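Local coordinates for hypothetical fimbrial assembly protein (Parabacteroides distasonis, PDB 3R4R) that probably serves as a subunit of the fimbrium tip, part of the filamentous surface appendages that mediate cell adhesion and biofilm formation, at residues M16-L21 with V98-V103; A170-T175 with N259-G264; A195-S200 with V227-Y232. One frame throughout, in Å; residues are numbered along the deposited sequence.

Contact 1 (M16-L21 with V98-V103); sequences MSLVLL and VSVLVV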
# COMPACT_ATOMS: atom_id res chain seq x y z
N MSE A 16 -19.85 10.15 12.17
CA MSE A 16 -19.55 10.07 10.74
C MSE A 16 -19.68 8.67 10.20
O MSE A 16 -19.20 7.71 10.82
CB MSE A 16 -18.11 10.57 10.47
CG MSE A 16 -17.92 12.08 10.71
SE MSE A 16 -16.07 12.77 10.47
CE MSE A 16 -15.69 12.06 8.68
N SER A 17 -20.31 8.55 9.02
CA SER A 17 -20.40 7.31 8.25
C SER A 17 -19.23 7.30 7.28
O SER A 17 -19.08 8.23 6.49
CB SER A 17 -21.75 7.19 7.55
OG SER A 17 -22.83 7.15 8.47
N LEU A 18 -18.35 6.28 7.39
CA LEU A 18 -17.12 6.17 6.62
C LEU A 18 -17.14 4.97 5.68
O LEU A 18 -17.48 3.86 6.11
CB LEU A 18 -15.96 6.03 7.63
CG LEU A 18 -14.62 6.73 7.31
CD1 LEU A 18 -14.71 8.22 7.58
CD2 LEU A 18 -13.52 6.20 8.20
N VAL A 19 -16.77 5.16 4.40
CA VAL A 19 -16.71 4.07 3.42
C VAL A 19 -15.26 3.94 2.91
O VAL A 19 -14.75 4.90 2.33
CB VAL A 19 -17.72 4.26 2.25
CG1 VAL A 19 -17.53 3.20 1.16
CG2 VAL A 19 -19.16 4.22 2.76
N LEU A 20 -14.61 2.78 3.16
CA LEU A 20 -13.22 2.53 2.75
C LEU A 20 -13.20 1.64 1.51
O LEU A 20 -13.54 0.46 1.60
CB LEU A 20 -12.38 1.88 3.89
CG LEU A 20 -12.46 2.43 5.32
CD1 LEU A 20 -11.66 1.56 6.27
CD2 LEU A 20 -12.03 3.89 5.42
N LEU A 21 -12.81 2.22 0.36
CA LEU A 21 -12.76 1.49 -0.91
C LEU A 21 -11.32 1.12 -1.21
O LEU A 21 -10.44 1.97 -1.31
CB LEU A 21 -13.39 2.28 -2.06
CG LEU A 21 -14.89 2.52 -1.99
CD1 LEU A 21 -15.35 3.44 -3.09
CD2 LEU A 21 -15.67 1.22 -2.06
N VAL A 98 -13.41 19.51 7.49
CA VAL A 98 -12.38 18.63 8.08
C VAL A 98 -11.80 17.64 7.03
O VAL A 98 -12.35 17.50 5.94
CB VAL A 98 -12.92 17.85 9.33
CG1 VAL A 98 -13.10 18.76 10.53
CG2 VAL A 98 -14.21 17.10 9.02
N SER A 99 -10.69 16.98 7.36
CA SER A 99 -10.10 15.94 6.50
C SER A 99 -9.92 14.65 7.33
O SER A 99 -9.60 14.72 8.53
CB SER A 99 -8.79 16.37 5.84
OG SER A 99 -7.65 16.34 6.68
N VAL A 100 -10.17 13.50 6.69
CA VAL A 100 -10.05 12.20 7.34
C VAL A 100 -8.96 11.38 6.60
O VAL A 100 -8.99 11.24 5.39
CB VAL A 100 -11.43 11.46 7.40
CG1 VAL A 100 -12.18 11.48 6.07
CG2 VAL A 100 -11.29 10.03 7.92
N LEU A 101 -7.97 10.89 7.37
CA LEU A 101 -6.84 10.04 6.95
C LEU A 101 -6.99 8.62 7.52
O LEU A 101 -7.22 8.46 8.72
CB LEU A 101 -5.46 10.65 7.38
CG LEU A 101 -4.21 9.81 7.02
CD1 LEU A 101 -3.84 9.98 5.57
CD2 LEU A 101 -3.03 10.21 7.85
N VAL A 102 -6.88 7.60 6.67
CA VAL A 102 -7.03 6.21 7.11
C VAL A 102 -5.71 5.44 6.85
O VAL A 102 -5.18 5.51 5.74
CB VAL A 102 -8.24 5.54 6.39
CG1 VAL A 102 -8.42 4.09 6.83
CG2 VAL A 102 -9.53 6.33 6.62
N VAL A 103 -5.17 4.77 7.87
CA VAL A 103 -4.00 3.90 7.72
C VAL A 103 -4.47 2.49 8.06
O VAL A 103 -4.85 2.23 9.20
CB VAL A 103 -2.73 4.31 8.52
CG1 VAL A 103 -1.57 3.34 8.22
CG2 VAL A 103 -2.32 5.74 8.21
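Leu20 and Val102 reach toward each other tip to tip, with Leu20 CD2 lying 3.7 Å from Val102 CG2 and almost as near Val102 CG1. One leucine methyl thus rests against both branches of the valine, and Leu20 CD1 adds a looser touch on CG1. The valine can offer both methyls because CG1 is anti to the backbone N (chi1 180°) while CG2 stands beside that nitrogen. CG2 is shared, since Leu18 CD2 also approaches it at 4.3 Å. Leu18 otherwise slides past Val100 in the opposite direction, its CD1 lying 3.9 Å from Val100 CG2. The other Val100 methyl, CG1, is placed between the backbone N and the carbonyl carbon, on the side where CE of Met16, a selenomethionine, comes to 4.4 Å. These contacts are purely apolar and involve buried side chains. The two strands face each other across a core, consistent with a beta-sandwich-like domain in which the strands curl round; their axes approach to 10.1 Å and cross at -47°, so they meet through side chains and not through paired backbones. Strand 12-21 is held on both flanks, Met16 and Leu18 bonding through the backbone to Leu85 and Leu83 of strand 78-90, and Ser17 to Val161, and Val19 to Val161 and Val163, of the parallel strand 161-179. Leu165 of that last strand touches both Leu20 and Val102 and so lines the same core, while Leu152 packs against Met16 and Val98 at the far end. Residues 16-21 lie in an inferred propeptide, and in this chain that piece is built in as a sheet strand. On its outward side Ser17 OG is hydrogen-bonded to Gln84 OE1.

Contact 2 (A170-T175 with N259-G264); sequences AKIEYT and NKFIKG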
# COMPACT_ATOMS: atom_id res chain seq x y z
N ALA A 170 4.20 -2.26 -3.58
CA ALA A 170 4.13 -2.73 -4.95
C ALA A 170 4.08 -4.26 -4.94
O ALA A 170 4.69 -4.88 -4.07
CB ALA A 170 5.32 -2.23 -5.75
N LYS A 171 3.31 -4.87 -5.87
CA LYS A 171 3.20 -6.32 -6.02
C LYS A 171 4.06 -6.76 -7.21
O LYS A 171 3.93 -6.21 -8.31
CB LYS A 171 1.72 -6.73 -6.17
CG LYS A 171 1.46 -8.24 -6.36
CD LYS A 171 -0.03 -8.51 -6.62
CE LYS A 171 -0.33 -9.96 -6.89
NZ LYS A 171 -1.79 -10.17 -7.10
N ILE A 172 4.96 -7.72 -6.98
CA ILE A 172 5.88 -8.20 -8.04
C ILE A 172 5.75 -9.72 -8.21
O ILE A 172 5.93 -10.46 -7.24
CB ILE A 172 7.38 -7.81 -7.75
CG1 ILE A 172 7.56 -6.30 -7.41
CG2 ILE A 172 8.30 -8.24 -8.91
CD1 ILE A 172 9.01 -5.97 -6.94
N GLU A 173 5.43 -10.17 -9.43
CA GLU A 173 5.33 -11.59 -9.76
C GLU A 173 6.43 -11.99 -10.77
O GLU A 173 6.44 -11.49 -11.89
CB GLU A 173 3.94 -11.94 -10.32
CG GLU A 173 3.77 -13.44 -10.62
CD GLU A 173 2.48 -13.92 -11.26
OE1 GLU A 173 1.69 -13.08 -11.75
OE2 GLU A 173 2.28 -15.16 -11.31
N TYR A 174 7.35 -12.88 -10.39
CA TYR A 174 8.34 -13.43 -11.34
C TYR A 174 7.66 -14.60 -12.05
O TYR A 174 7.22 -15.53 -11.37
CB TYR A 174 9.66 -13.83 -10.65
CG TYR A 174 10.55 -14.73 -11.50
CD1 TYR A 174 11.28 -14.22 -12.56
CD2 TYR A 174 10.70 -16.08 -11.19
CE1 TYR A 174 12.12 -15.03 -13.32
CE2 TYR A 174 11.53 -16.90 -11.95
CZ TYR A 174 12.25 -16.37 -13.01
OH TYR A 174 13.06 -17.19 -13.76
N THR A 175 7.50 -14.52 -13.38
CA THR A 175 6.74 -15.52 -14.14
C THR A 175 7.65 -16.49 -14.94
O THR A 175 7.12 -17.32 -15.68
CB THR A 175 5.76 -14.83 -15.09
OG1 THR A 175 6.46 -13.94 -15.98
CG2 THR A 175 4.66 -14.08 -14.35
N ASN A 259 13.40 2.00 -8.34
CA ASN A 259 12.42 3.09 -8.46
C ASN A 259 11.35 2.81 -9.58
O ASN A 259 10.45 3.63 -9.77
CB ASN A 259 13.12 4.43 -8.72
CG ASN A 259 14.06 4.47 -9.89
OD1 ASN A 259 14.69 3.48 -10.27
ND2 ASN A 259 14.26 5.67 -10.41
N LYS A 260 11.40 1.64 -10.26
CA LYS A 260 10.39 1.31 -11.27
C LYS A 260 9.13 0.72 -10.61
O LYS A 260 8.06 0.70 -11.23
CB LYS A 260 10.95 0.34 -12.33
CG LYS A 260 12.09 0.85 -13.22
CD LYS A 260 11.67 1.94 -14.20
N PHE A 261 9.25 0.25 -9.34
CA PHE A 261 8.16 -0.41 -8.62
C PHE A 261 7.46 0.61 -7.72
O PHE A 261 7.95 0.91 -6.62
CB PHE A 261 8.70 -1.60 -7.83
CG PHE A 261 9.56 -2.51 -8.67
CD1 PHE A 261 8.98 -3.47 -9.50
CD2 PHE A 261 10.94 -2.42 -8.64
CE1 PHE A 261 9.76 -4.31 -10.28
CE2 PHE A 261 11.72 -3.22 -9.46
CZ PHE A 261 11.13 -4.19 -10.25
N ILE A 262 6.35 1.17 -8.21
CA ILE A 262 5.59 2.22 -7.53
C ILE A 262 4.47 1.57 -6.73
O ILE A 262 3.88 0.59 -7.17
CB ILE A 262 5.06 3.25 -8.58
CG1 ILE A 262 6.20 3.86 -9.43
CG2 ILE A 262 4.22 4.37 -7.93
CD1 ILE A 262 5.75 4.35 -10.84
N LYS A 263 4.19 2.10 -5.54
CA LYS A 263 3.11 1.68 -4.66
C LYS A 263 1.76 1.67 -5.41
O LYS A 263 1.46 2.60 -6.17
CB LYS A 263 3.01 2.62 -3.45
CG LYS A 263 2.62 4.05 -3.81
CD LYS A 263 2.79 5.00 -2.64
CE LYS A 263 2.67 6.44 -3.05
NZ LYS A 263 3.69 6.87 -4.07
N GLY A 264 0.97 0.64 -5.15
CA GLY A 264 -0.35 0.52 -5.73
C GLY A 264 -0.34 -0.02 -7.14
O GLY A 264 -1.32 0.15 -7.85
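Ile172 lays its CD1 methyl over one face of the Phe261 ring, the two side chains crossing at about a right angle. The contact belongs to the transthyretin-like C-terminal domain: segment 259-264 is the linker that leaves strand 251-257 of one sheet and leads into strand 266-273, which runs parallel to strand 161-179 in another. Phe261 turns from this linker toward strand 161-179. The CH-pi contact has CD1 of Ile172 3.9 Å from the centroid of the Phe261 ring and 23° off its normal, displaced toward the rim on the CD1 side. There the Ile172 CD1 methyl is 3.6 Å from ring atom CD1 of Phe261, and Ile172 CG1 follows at 3.8 Å from the same ring atom. The isoleucine reaches the ring with its longer branch because CG1 lies beside the backbone N and anti to the carbonyl carbon (chi1 -50°). Val241 and Leu282 also touch the phenylalanine, and Phe229 and Ile269 the isoleucine, so both are set in a wider apolar core. Replacing Phe261 by an alanine would probably leave Ile172 CD1 without the aromatic face it rests on and open a gap between the linker and strand 161-179. At the start of segment 170-175 the linker passes beside Ala170, whose CB is 4.0 Å from Phe261 CB. Lys263 sends its side chain the other way, to salt bridges with Glu212 and Glu233, while its CA stays near the backbone of Ala170. Gly264 then turns the chain with a positive phi of 81°. Between Phe261 and Lys263, the carbonyl O of Ile262, which accepts a hydrogen bond from Asn265 ND2, lies 3.5 Å from the CB methyl of Ala170.

Contact 3 (A195-S200 with V227-Y232); sequences AGLNAS and VTFYTY. With SO4 (sulfate ion), chain C; EDO (1,2-ethanediol), chain F; EDO (1,2-ethanediol), chain G.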
# COMPACT_ATOMS: atom_id res chain seq x y z
N ALA A 195 17.13 -9.57 -3.59
CA ALA A 195 17.88 -8.68 -2.71
C ALA A 195 17.50 -7.22 -2.97
O ALA A 195 17.35 -6.82 -4.12
CB ALA A 195 19.37 -8.90 -2.93
N GLY A 196 17.36 -6.44 -1.90
CA GLY A 196 17.08 -5.02 -2.01
C GLY A 196 15.64 -4.59 -1.79
O GLY A 196 15.32 -3.43 -2.04
N LEU A 197 14.77 -5.52 -1.36
CA LEU A 197 13.36 -5.21 -1.06
C LEU A 197 13.33 -4.29 0.15
O LEU A 197 14.20 -4.40 1.02
CB LEU A 197 12.52 -6.50 -0.83
CG LEU A 197 12.44 -7.47 -2.01
CD1 LEU A 197 11.77 -8.76 -1.62
CD2 LEU A 197 11.74 -6.84 -3.23
N ASN A 198 12.37 -3.33 0.18
CA ASN A 198 12.26 -2.30 1.21
C ASN A 198 11.18 -2.62 2.23
O ASN A 198 10.04 -2.90 1.86
CB ASN A 198 11.96 -0.94 0.56
CG ASN A 198 11.93 0.25 1.50
OD1 ASN A 198 12.24 0.16 2.69
ND2 ASN A 198 11.58 1.42 0.97
N ALA A 199 11.53 -2.48 3.53
CA ALA A 199 10.63 -2.75 4.66
C ALA A 199 10.17 -1.45 5.37
O ALA A 199 9.31 -1.54 6.22
CB ALA A 199 11.34 -3.64 5.67
N SER A 200 10.68 -0.28 5.00
CA SER A 200 10.28 1.00 5.62
C SER A 200 9.53 1.94 4.65
O SER A 200 9.76 1.91 3.44
CB SER A 200 11.50 1.73 6.16
OG SER A 200 11.99 1.04 7.30
N VAL A 227 7.23 -16.70 -5.54
CA VAL A 227 7.21 -16.23 -6.93
C VAL A 227 6.48 -14.85 -6.96
O VAL A 227 6.84 -14.01 -7.77
CB VAL A 227 6.55 -17.35 -7.79
CG1 VAL A 227 5.78 -16.85 -8.99
CG2 VAL A 227 7.59 -18.37 -8.19
N THR A 228 5.53 -14.62 -6.05
CA THR A 228 4.86 -13.33 -5.88
C THR A 228 5.35 -12.75 -4.54
O THR A 228 5.23 -13.39 -3.49
CB THR A 228 3.31 -13.43 -5.98
OG1 THR A 228 2.92 -13.84 -7.31
CG2 THR A 228 2.60 -12.09 -5.62
N PHE A 229 5.91 -11.55 -4.58
CA PHE A 229 6.45 -10.91 -3.38
C PHE A 229 6.16 -9.38 -3.44
O PHE A 229 5.69 -8.88 -4.48
CB PHE A 229 7.96 -11.22 -3.24
CG PHE A 229 8.77 -10.99 -4.48
CD1 PHE A 229 8.90 -12.00 -5.44
CD2 PHE A 229 9.45 -9.80 -4.67
CE1 PHE A 229 9.64 -11.78 -6.61
CE2 PHE A 229 10.21 -9.59 -5.83
CZ PHE A 229 10.28 -10.57 -6.80
N TYR A 230 6.39 -8.67 -2.30
CA TYR A 230 6.08 -7.25 -2.12
C TYR A 230 7.25 -6.44 -1.59
O TYR A 230 8.16 -6.98 -0.98
CB TYR A 230 4.91 -7.08 -1.14
CG TYR A 230 3.72 -7.97 -1.37
CD1 TYR A 230 2.77 -7.67 -2.34
CD2 TYR A 230 3.56 -9.15 -0.65
CE1 TYR A 230 1.72 -8.54 -2.63
CE2 TYR A 230 2.52 -10.04 -0.94
CZ TYR A 230 1.59 -9.72 -1.92
OH TYR A 230 0.52 -10.53 -2.14
N THR A 231 7.16 -5.12 -1.77
CA THR A 231 8.13 -4.13 -1.30
C THR A 231 7.48 -2.74 -1.23
O THR A 231 6.58 -2.42 -2.02
CB THR A 231 9.39 -4.09 -2.19
OG1 THR A 231 10.29 -3.10 -1.71
CG2 THR A 231 9.08 -3.80 -3.66
N TYR A 232 7.99 -1.88 -0.32
CA TYR A 232 7.59 -0.50 -0.32
C TYR A 232 8.44 0.20 -1.38
O TYR A 232 9.53 -0.31 -1.68
CB TYR A 232 7.72 0.14 1.08
CG TYR A 232 6.83 -0.40 2.17
CD1 TYR A 232 5.44 -0.42 2.02
CD2 TYR A 232 7.34 -0.66 3.44
CE1 TYR A 232 4.61 -0.87 3.04
CE2 TYR A 232 6.50 -1.03 4.50
CZ TYR A 232 5.14 -1.15 4.29
OH TYR A 232 4.32 -1.55 5.31
S SO4 C . 4.09 -18.23 -4.64
O1 SO4 C . 4.05 -17.61 -3.30
O2 SO4 C . 3.13 -19.36 -4.68
O3 SO4 C . 3.70 -17.22 -5.65
O4 SO4 C . 5.42 -18.75 -4.91
C1 EDO F . 8.78 -10.09 0.84
O1 EDO F . 8.72 -9.95 2.27
C2 EDO F . 7.75 -11.10 0.36
O2 EDO F . 6.48 -10.49 0.09
C1 EDO G . 19.76 -1.45 -1.26
O1 EDO G . 19.40 -2.48 -0.33
C2 EDO G . 19.13 -1.76 -2.61
O2 EDO G . 17.70 -1.80 -2.50
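Thr231 OG1 is gripped from two directions. It accepts a nearly straight hydrogen bond from the backbone N of Asn198 at 2.8 Å. Its own proton goes to the carbonyl O of Tyr232 at 2.9 Å. With OG1 anti to the backbone N (chi1 179°), the hydroxyl stands toward Asn198, where a regular strand pair would offer a carbonyl. A second bond runs the other way, from Tyr232 N to Asn198 O at 3.2 Å, almost perfectly straight at the hydrogen. Asn198 is thus joined through both its N-H and its carbonyl. Its side chain turns back on its own segment: OD1 accepts from Ser200 N at 2.8 Å, the donor standing above the amide plane, which makes an Asx turn. The same OD1 takes a bond from Ser217 N, and ND2 gives to Glu233 O and Ala215 O, so this buried amide is fixed in its rotation. Against it the Tyr232 ring is set almost perpendicular, the two planes 89° apart. The chain bends round the edge of that ring, bringing Ala199 O to 3.3 Å from Tyr232 CE2, while the phenol OH is anchored by Lys134 O. On the apolar side Leu197 crosses Phe229 at about a right angle, its CD1 4.0 Å from Phe229 CD2, and its CD2 rests 3.8 Å from Thr231 CB. Just before strand 228-232 begins, a sulfate, probably from the crystallisation liquor, is bound by Val227 N. In this transthyretin-like domain, strands 191-202 and 228-232 are therefore tied here by a threonine hydroxyl and one backbone bond, and the join depends on side-chain chemistry as much as on sheet pairing.

Overall arrangement
All three contacts are buried, but contact 1 lies on the opposite side of the chain's centre from contacts 2 and 3, its centre 27 Å and 28 Å from theirs. Strand 161-179 ties the groups together: its beginning flanks the strand of residues 16-21, and farther along it supplies residues 170-175 of contact 2. Contacts 2 and 3 touch directly, since strand 161-179 pairs with strand 228-232, Ala170 N lying 2.8 Å from Thr231 O in a probable hydrogen bond. Contact 1 is aliphatic packing between facing strands; contact 2 adds an aromatic ring carried by a linker; contact 3 alone joins its segments by hydrogen bonds.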